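Local structure of gala protein type 1, 3 or 4 (Legionella pneumophila subsp. pneumophila, 4XA9) at residues 121-126 / 142-147; 164-169 / 187-192. The protein probably binds small GTPases and may activate their GTP hydrolysis through a leucine-rich-repeat solenoid. One frame throughout, in Å; residues are numbered along the deposited sequence.

Contact 1: residues 121-126 / 142-147; sequences YALYNK and KIDLCF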
ATOM      1  N   TYR A 121      13.651  -0.856  -2.560  1.00 18.21           N
ATOM      2  CA  TYR A 121      12.194  -0.894  -2.502  1.00 15.30           C
ATOM      3  C   TYR A 121      11.684  -0.544  -3.884  1.00 16.67           C
ATOM      4  O   TYR A 121      12.022   0.516  -4.420  1.00 18.51           O
ATOM      5  CB  TYR A 121      11.638   0.087  -1.465  1.00 18.01           C
ATOM      6  CG  TYR A 121      12.191  -0.100  -0.070  1.00 18.26           C
ATOM      7  CD1 TYR A 121      11.582  -0.957   0.828  1.00 16.47           C
ATOM      8  CD2 TYR A 121      13.330   0.586   0.344  1.00 22.15           C
ATOM      9  CE1 TYR A 121      12.083  -1.133   2.100  1.00 19.15           C
ATOM     10  CE2 TYR A 121      13.842   0.420   1.620  1.00 24.02           C
ATOM     11  CZ  TYR A 121      13.212  -0.442   2.493  1.00 22.22           C
ATOM     12  OH  TYR A 121      13.711  -0.618   3.762  1.00 23.26           O
ATOM     13  N   ALA A 122      10.890  -1.429  -4.475  1.00 10.99           N
ATOM     14  CA  ALA A 122      10.424  -1.202  -5.835  1.00 13.71           C
ATOM     15  C   ALA A 122       9.012  -1.725  -6.005  1.00 17.63           C
ATOM     16  O   ALA A 122       8.698  -2.365  -7.009  1.00 16.18           O
ATOM     17  CB  ALA A 122      11.371  -1.864  -6.850  1.00 12.25           C
ATOM     18  N   LEU A 123       8.172  -1.456  -5.015  1.00 17.51           N
ATOM     19  CA  LEU A 123       6.780  -1.891  -5.041  1.00 17.26           C
ATOM     20  C   LEU A 123       6.074  -1.307  -6.253  1.00 17.15           C
ATOM     21  O   LEU A 123       6.361  -0.175  -6.655  1.00 15.39           O
ATOM     22  CB  LEU A 123       6.045  -1.458  -3.766  1.00 16.15           C
ATOM     23  CG  LEU A 123       6.387  -2.085  -2.415  1.00 18.42           C
ATOM     24  CD1 LEU A 123       7.753  -1.620  -1.917  1.00 16.09           C
ATOM     25  CD2 LEU A 123       5.315  -1.726  -1.396  1.00 16.38           C
ATOM     26  N   TYR A 124       5.142  -2.078  -6.810  1.00 14.46           N
ATOM     27  CA  TYR A 124       4.291  -1.647  -7.928  1.00 19.17           C
ATOM     28  C   TYR A 124       5.047  -0.910  -9.037  1.00 18.73           C
ATOM     29  O   TYR A 124       4.965   0.306  -9.151  1.00 17.69           O
ATOM     30  CB  TYR A 124       3.146  -0.762  -7.417  1.00 21.39           C
ATOM     31  CG  TYR A 124       2.029  -0.618  -8.428  1.00 21.03           C
ATOM     32  CD1 TYR A 124       1.154  -1.672  -8.670  1.00 21.68           C
ATOM     33  CD2 TYR A 124       1.858   0.558  -9.153  1.00 19.97           C
ATOM     34  CE1 TYR A 124       0.137  -1.560  -9.602  1.00 22.51           C
ATOM     35  CE2 TYR A 124       0.840   0.682 -10.090  1.00 22.07           C
ATOM     36  CZ  TYR A 124      -0.015  -0.384 -10.309  1.00 26.70           C
ATOM     37  OH  TYR A 124      -1.031  -0.278 -11.235  1.00 27.92           O
ATOM     38  N   ASN A 125       5.777  -1.654  -9.858  1.00 16.71           N
ATOM     39  CA  ASN A 125       6.573  -1.038 -10.906  1.00 20.12           C
ATOM     40  C   ASN A 125       6.461  -1.774 -12.234  1.00 22.73           C
ATOM     41  O   ASN A 125       7.310  -1.604 -13.109  1.00 19.81           O
ATOM     42  CB  ASN A 125       8.044  -0.952 -10.478  1.00 20.02           C
ATOM     43  CG  ASN A 125       8.409   0.409  -9.905  1.00 20.96           C
ATOM     44  OD1 ASN A 125       8.074   1.452 -10.480  1.00 20.77           O
ATOM     45  ND2 ASN A 125       9.096   0.407  -8.765  1.00 20.47           N
ATOM     46  N   LYS A 126       5.407  -2.576 -12.374  1.00 22.58           N
ATOM     47  CA  LYS A 126       5.228  -3.447 -13.540  1.00 26.85           C
ATOM     48  C   LYS A 126       6.429  -4.368 -13.745  1.00 26.49           C
ATOM     49  O   LYS A 126       6.779  -4.711 -14.877  1.00 29.04           O
ATOM     50  CB  LYS A 126       4.978  -2.621 -14.807  1.00 32.62           C
ATOM     51  CG  LYS A 126       3.779  -1.692 -14.704  1.00 39.02           C
ATOM     52  CD  LYS A 126       3.572  -0.881 -15.980  1.00 47.00           C
ATOM     53  CE  LYS A 126       3.308   0.593 -15.662  1.00 50.25           C
ATOM     54  NZ  LYS A 126       2.977   0.826 -14.216  1.00 52.54           N
ATOM     55  N   LYS A 142      18.507  -6.746   0.529  1.00 15.96           N
ATOM     56  CA  LYS A 142      17.075  -6.632   0.790  1.00 17.43           C
ATOM     57  C   LYS A 142      16.329  -6.100  -0.429  1.00 17.53           C
ATOM     58  O   LYS A 142      16.738  -5.101  -1.022  1.00 19.50           O
ATOM     59  CB  LYS A 142      16.814  -5.714   1.986  1.00 16.66           C
ATOM     60  CG  LYS A 142      15.329  -5.412   2.215  1.00 18.65           C
ATOM     61  CD  LYS A 142      15.109  -4.527   3.438  1.00 21.80           C
ATOM     62  CE  LYS A 142      13.623  -4.242   3.645  1.00 27.16           C
ATOM     63  NZ  LYS A 142      13.375  -3.433   4.873  1.00 27.93           N
ATOM     64  N   ILE A 143      15.239  -6.769  -0.798  1.00 18.07           N
ATOM     65  CA  ILE A 143      14.375  -6.307  -1.883  1.00 16.66           C
ATOM     66  C   ILE A 143      12.907  -6.388  -1.466  1.00 18.56           C
ATOM     67  O   ILE A 143      12.452  -7.407  -0.931  1.00 18.04           O
ATOM     68  CB  ILE A 143      14.544  -7.132  -3.188  1.00 19.70           C
ATOM     69  CG1 ILE A 143      15.981  -7.628  -3.367  1.00 20.10           C
ATOM     70  CG2 ILE A 143      14.142  -6.297  -4.408  1.00 20.66           C
ATOM     71  CD1 ILE A 143      16.191  -8.375  -4.682  1.00 21.35           C
ATOM     72  N   ASP A 144      12.172  -5.310  -1.717  1.00 16.72           N
ATOM     73  CA  ASP A 144      10.732  -5.283  -1.516  1.00 16.41           C
ATOM     74  C   ASP A 144      10.072  -5.137  -2.878  1.00 17.60           C
ATOM     75  O   ASP A 144      10.255  -4.122  -3.558  1.00 17.19           O
ATOM     76  CB  ASP A 144      10.334  -4.138  -0.579  1.00 19.56           C
ATOM     77  CG  ASP A 144       8.877  -4.223  -0.115  1.00 25.77           C
ATOM     78  OD1 ASP A 144       8.022  -4.721  -0.884  1.00 25.62           O
ATOM     79  OD2 ASP A 144       8.587  -3.773   1.018  1.00 24.21           O
ATOM     80  N   LEU A 145       9.306  -6.149  -3.274  1.00 19.01           N
ATOM     81  CA  LEU A 145       8.718  -6.187  -4.609  1.00 20.31           C
ATOM     82  C   LEU A 145       7.196  -6.319  -4.609  1.00 17.87           C
ATOM     83  O   LEU A 145       6.622  -6.801  -5.584  1.00 18.06           O
ATOM     84  CB  LEU A 145       9.321  -7.347  -5.411  1.00 21.02           C
ATOM     85  CG  LEU A 145      10.799  -7.189  -5.745  1.00 17.54           C
ATOM     86  CD1 LEU A 145      11.378  -8.474  -6.332  1.00 16.86           C
ATOM     87  CD2 LEU A 145      10.982  -6.009  -6.702  1.00 16.56           C
ATOM     88  N   CYS A 146       6.545  -5.892  -3.530  1.00 14.86           N
ATOM     89  CA  CYS A 146       5.090  -6.016  -3.419  1.00 13.69           C
ATOM     90  C   CYS A 146       4.379  -5.404  -4.619  1.00 15.66           C
ATOM     91  O   CYS A 146       4.843  -4.414  -5.172  1.00 17.90           O
ATOM     92  CB  CYS A 146       4.586  -5.356  -2.135  1.00 15.09           C
ATOM     93  SG  CYS A 146       5.181  -6.134  -0.631  1.00 18.42           S
ATOM     94  N   PHE A 147       3.264  -6.013  -5.018  1.00 15.90           N
ATOM     95  CA  PHE A 147       2.415  -5.515  -6.105  1.00 16.56           C
ATOM     96  C   PHE A 147       3.099  -5.573  -7.465  1.00 17.49           C
ATOM     97  O   PHE A 147       2.790  -4.776  -8.348  1.00 20.96           O
ATOM     98  CB  PHE A 147       1.948  -4.075  -5.842  1.00 16.48           C
ATOM     99  CG  PHE A 147       1.409  -3.843  -4.453  1.00 18.15           C
ATOM    100  CD1 PHE A 147       0.277  -4.510  -4.009  1.00 20.67           C
ATOM    101  CD2 PHE A 147       2.014  -2.926  -3.611  1.00 22.18           C
ATOM    102  CE1 PHE A 147      -0.227  -4.291  -2.741  1.00 23.62           C
ATOM    103  CE2 PHE A 147       1.514  -2.699  -2.336  1.00 25.82           C
ATOM    104  CZ  PHE A 147       0.389  -3.382  -1.903  1.00 24.05           C
TER
HETATM  105  O   HOH W   1       3.085  -3.972 -11.051  1.00 20.75           O

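Contact 2: residues 164-169 / 187-192; sequences IKELIA and QLTLLI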
ATOM      1  N   ILE A 164      20.593 -12.246  -1.092  1.00 21.19           N
ATOM      2  CA  ILE A 164      19.399 -11.672  -0.479  1.00 24.30           C
ATOM      3  C   ILE A 164      19.127 -12.231   0.913  1.00 24.85           C
ATOM      4  O   ILE A 164      18.978 -13.441   1.088  1.00 29.87           O
ATOM      5  CB  ILE A 164      18.155 -11.901  -1.348  1.00 25.85           C
ATOM      6  CG1 ILE A 164      18.418 -11.450  -2.782  1.00 28.28           C
ATOM      7  CG2 ILE A 164      16.951 -11.153  -0.767  1.00 24.85           C
ATOM      8  CD1 ILE A 164      17.238 -11.680  -3.707  1.00 31.90           C
ATOM      9  N   LYS A 165      19.048 -11.340   1.900  1.00 22.40           N
ATOM     10  CA  LYS A 165      18.750 -11.729   3.278  1.00 21.34           C
ATOM     11  C   LYS A 165      17.290 -11.447   3.618  1.00 22.05           C
ATOM     12  O   LYS A 165      16.685 -12.127   4.447  1.00 21.79           O
ATOM     13  CB  LYS A 165      19.663 -10.994   4.259  1.00 21.84           C
ATOM     14  CG  LYS A 165      21.124 -11.398   4.169  1.00 27.28           C
ATOM     15  CD  LYS A 165      21.323 -12.826   4.642  1.00 36.11           C
ATOM     16  CE  LYS A 165      22.778 -13.249   4.531  1.00 44.38           C
ATOM     17  NZ  LYS A 165      23.248 -13.273   3.116  1.00 47.79           N
ATOM     18  N   GLU A 166      16.727 -10.429   2.981  1.00 19.00           N
ATOM     19  CA  GLU A 166      15.344 -10.068   3.238  1.00 22.45           C
ATOM     20  C   GLU A 166      14.582  -9.864   1.940  1.00 22.12           C
ATOM     21  O   GLU A 166      14.975  -9.068   1.095  1.00 21.57           O
ATOM     22  CB  GLU A 166      15.282  -8.811   4.106  1.00 28.30           C
ATOM     23  CG  GLU A 166      15.911  -9.013   5.474  1.00 34.45           C
ATOM     24  CD  GLU A 166      15.952  -7.754   6.302  1.00 43.18           C
ATOM     25  OE1 GLU A 166      16.445  -6.723   5.799  1.00 47.23           O
ATOM     26  OE2 GLU A 166      15.483  -7.799   7.458  1.00 47.80           O
ATOM     27  N   LEU A 167      13.485 -10.596   1.787  1.00 19.99           N
ATOM     28  CA  LEU A 167      12.672 -10.502   0.588  1.00 20.68           C
ATOM     29  C   LEU A 167      11.199 -10.256   0.943  1.00 21.75           C
ATOM     30  O   LEU A 167      10.583 -11.028   1.676  1.00 20.91           O
ATOM     31  CB  LEU A 167      12.828 -11.778  -0.253  1.00 18.74           C
ATOM     32  CG  LEU A 167      12.015 -11.848  -1.542  1.00 23.45           C
ATOM     33  CD1 LEU A 167      12.363 -10.680  -2.449  1.00 20.53           C
ATOM     34  CD2 LEU A 167      12.251 -13.173  -2.258  1.00 27.61           C
ATOM     35  N   ILE A 168      10.653  -9.160   0.429  1.00 20.49           N
ATOM     36  CA  ILE A 168       9.245  -8.822   0.596  1.00 19.44           C
ATOM     37  C   ILE A 168       8.602  -8.930  -0.772  1.00 20.37           C
ATOM     38  O   ILE A 168       8.990  -8.213  -1.700  1.00 20.16           O
ATOM     39  CB  ILE A 168       9.036  -7.381   1.155  1.00 22.10           C
ATOM     40  CG1 ILE A 168      10.145  -7.004   2.136  1.00 29.82           C
ATOM     41  CG2 ILE A 168       7.650  -7.210   1.787  1.00 17.94           C
ATOM     42  CD1 ILE A 168      10.083  -7.743   3.410  1.00 32.77           C
ATOM     43  N   ALA A 169       7.628  -9.823  -0.910  1.00 17.10           N
ATOM     44  CA  ALA A 169       7.006 -10.048  -2.206  1.00 19.21           C
ATOM     45  C   ALA A 169       5.535 -10.427  -2.051  1.00 20.02           C
ATOM     46  O   ALA A 169       5.110 -11.501  -2.482  1.00 16.97           O
ATOM     47  CB  ALA A 169       7.764 -11.128  -2.974  1.00 15.55           C
ATOM     48  N   GLN A 187      19.495 -18.711   2.957  1.00 33.65           N
ATOM     49  CA  GLN A 187      20.096 -17.431   3.331  1.00 31.85           C
ATOM     50  C   GLN A 187      19.080 -16.435   3.888  1.00 30.18           C
ATOM     51  O   GLN A 187      19.407 -15.644   4.776  1.00 31.54           O
ATOM     52  CB  GLN A 187      20.827 -16.806   2.138  1.00 32.98           C
ATOM     53  CG  GLN A 187      22.082 -17.548   1.724  1.00 38.15           C
ATOM     54  CD  GLN A 187      21.781 -18.776   0.900  1.00 48.30           C
ATOM     55  OE1 GLN A 187      20.888 -18.763   0.049  1.00 52.77           O
ATOM     56  NE2 GLN A 187      22.521 -19.850   1.147  1.00 52.74           N
ATOM     57  N   LEU A 188      17.859 -16.470   3.364  1.00 25.58           N
ATOM     58  CA  LEU A 188      16.802 -15.559   3.810  1.00 24.77           C
ATOM     59  C   LEU A 188      16.530 -15.671   5.306  1.00 26.07           C
ATOM     60  O   LEU A 188      16.336 -16.767   5.834  1.00 28.10           O
ATOM     61  CB  LEU A 188      15.507 -15.828   3.041  1.00 25.51           C
ATOM     62  CG  LEU A 188      15.479 -15.527   1.544  1.00 25.07           C
ATOM     63  CD1 LEU A 188      14.154 -15.998   0.963  1.00 25.08           C
ATOM     64  CD2 LEU A 188      15.673 -14.034   1.294  1.00 22.55           C
ATOM     65  N   THR A 189      16.515 -14.528   5.981  1.00 22.13           N
ATOM     66  CA  THR A 189      16.186 -14.478   7.401  0.82 22.67           C
ATOM     67  C   THR A 189      14.811 -13.853   7.612  1.00 20.62           C
ATOM     68  O   THR A 189      14.201 -14.013   8.662  1.00 22.36           O
ATOM     69  CB  THR A 189      17.226 -13.673   8.198  0.82 25.04           C
ATOM     70  OG1 THR A 189      17.256 -12.322   7.718  0.82 26.09           O
ATOM     71  CG2 THR A 189      18.606 -14.293   8.051  0.82 24.51           C
ATOM     72  N   LEU A 190      14.335 -13.141   6.602  1.00 21.78           N
ATOM     73  CA  LEU A 190      13.021 -12.519   6.632  1.00 20.66           C
ATOM     74  C   LEU A 190      12.369 -12.714   5.271  1.00 21.54           C
ATOM     75  O   LEU A 190      12.944 -12.376   4.242  1.00 24.12           O
ATOM     76  CB  LEU A 190      13.130 -11.031   6.995  1.00 25.20           C
ATOM     77  CG  LEU A 190      11.855 -10.232   7.291  1.00 26.22           C
ATOM     78  CD1 LEU A 190      12.136  -9.067   8.227  1.00 27.76           C
ATOM     79  CD2 LEU A 190      11.264  -9.710   6.013  1.00 27.41           C
ATOM     80  N   LEU A 191      11.171 -13.280   5.268  1.00 18.62           N
ATOM     81  CA  LEU A 191      10.445 -13.503   4.027  1.00 19.96           C
ATOM     82  C   LEU A 191       8.977 -13.154   4.219  1.00 19.90           C
ATOM     83  O   LEU A 191       8.325 -13.625   5.150  1.00 16.19           O
ATOM     84  CB  LEU A 191      10.611 -14.956   3.561  1.00 18.71           C
ATOM     85  CG  LEU A 191       9.900 -15.438   2.291  1.00 17.89           C
ATOM     86  CD1 LEU A 191      10.332 -14.640   1.065  1.00 16.61           C
ATOM     87  CD2 LEU A 191      10.170 -16.926   2.089  1.00 14.46           C
ATOM     88  N   ILE A 192       8.466 -12.298   3.347  1.00 20.81           N
ATOM     89  CA  ILE A 192       7.072 -11.894   3.416  1.00 18.88           C
ATOM     90  C   ILE A 192       6.401 -12.210   2.091  1.00 19.46           C
ATOM     91  O   ILE A 192       6.819 -11.709   1.043  1.00 20.75           O
ATOM     92  CB  ILE A 192       6.937 -10.398   3.747  1.00 19.86           C
ATOM     93  CG1 ILE A 192       7.535 -10.118   5.133  1.00 18.91           C
ATOM     94  CG2 ILE A 192       5.472  -9.957   3.666  1.00 17.88           C
ATOM     95  CD1 ILE A 192       7.400  -8.664   5.605  1.00 21.97           C
TER
HETATM   96  O   HOH W   2      15.765 -10.389   9.559  1.00 36.50           O

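Contact 1: residues 121-126 / 142-147
L123 reaches from the loop after strand 119-121 to D144, C146 and F147, and its side chain can be followed outward atom by atom. CB lies 3.5 Å from C146 O. CG, set beside the backbone N (chi1 -69°), brings the branch point to 3.7 Å from C146 CB. From there the two methyls part company: CD1 goes to the carboxylate of D144, 3.3 Å from D144 OD1, while CD2 crosses obliquely to the ring of F147 and comes 4.0 Å from F147 CE2. D144 OD1 is itself engaged, because it accepts the backbone N of C146 in an Asx turn, nearly straight at 171°, which pins the carboxylate where the strand gives way to the loop. Parallel pairing of Y121 with D144 carries the sheet this far; beyond it, A122 N donates to D144 O (2.9 Å) and Y124 N to C146 O (2.9 Å), so the two loops run on side by side. At the other end K142, extended to its tip, offers NZ to Y121 OH at 3.0 Å, and the Y121 ring passes D144 CB obliquely. The edge of the Y124 ring meets F147 CB in the ring plane, and a water joins K126 N to F147 O. Short parallel strands continuing into paired loops, with N125 and N148 bonding the loop backbone, are as expected for a leucine-rich-repeat solenoid. Y124 OH bonds to the backbone of the chain of another protein, which also stacks on Y121 and F147; in this structure these residues help form the surface it meets. Within the chain, the contact sits between strands 119-121 and 142-144, with helix 129-135 joining them and strand 166-168 flanking it beyond D144 and C146.

Contact 2: residues 164-169 / 187-192
Nearly equal torsions place L167 and L191 alike: in each, CG lies opposite the backbone N (chi1 179° and 178°), and the two side chains point the same way from one face of a parallel sheet. This is a right-handed beta-alpha-beta unit of the leucine-rich-repeat solenoid, helix 176-184 connecting the two strands in sequence and packing on the face of L167 and L191; its L182 touches both of them and L188. L191 CD1 comes within 4.0 Å of L167 CB, while L188 CD2 touches both L167 CB and I164 CG2, I164 and L188 lying side by side and pointing the same way. The backbones are joined by regular parallel bonding: L167 N donates to L190 O, and L167 O accepts I192 N at 3.0 Å. A169 N closes the far end on I192 O (2.8 Å). At the near end T189 N donates to K165 O (2.9 Å), lying in the carbonyl plane. L190 N adds a weak second bond to the same oxygen. E166, L190, I168 and I192 occupy the other face, where E166 OE2 approaches L190 CD1. There I168 CD1 meets I192 CD1 and presses tightly on L190 CD2, at 3.5 Å.

In the fold
Read from the N terminus, the chain lays down one short strand after another, each followed by a turn and usually a helix. Contact 1 closes first, when 142-147 returns beside 121-126 after helix 129-135. Contact 2 follows in series, neither nested nor crossed: 187-192 comes back to 164-169 after helix 176-184. Strands 142-144 and 166-168 are neighbours in the sheet, and the two contacts meet there, with probable hydrogen bonds from I168 N to I143 O and from L145 N to I168 O. Together they tie four successive strands, 119-121 to 190-192, into one continuous parallel stretch of the solenoid.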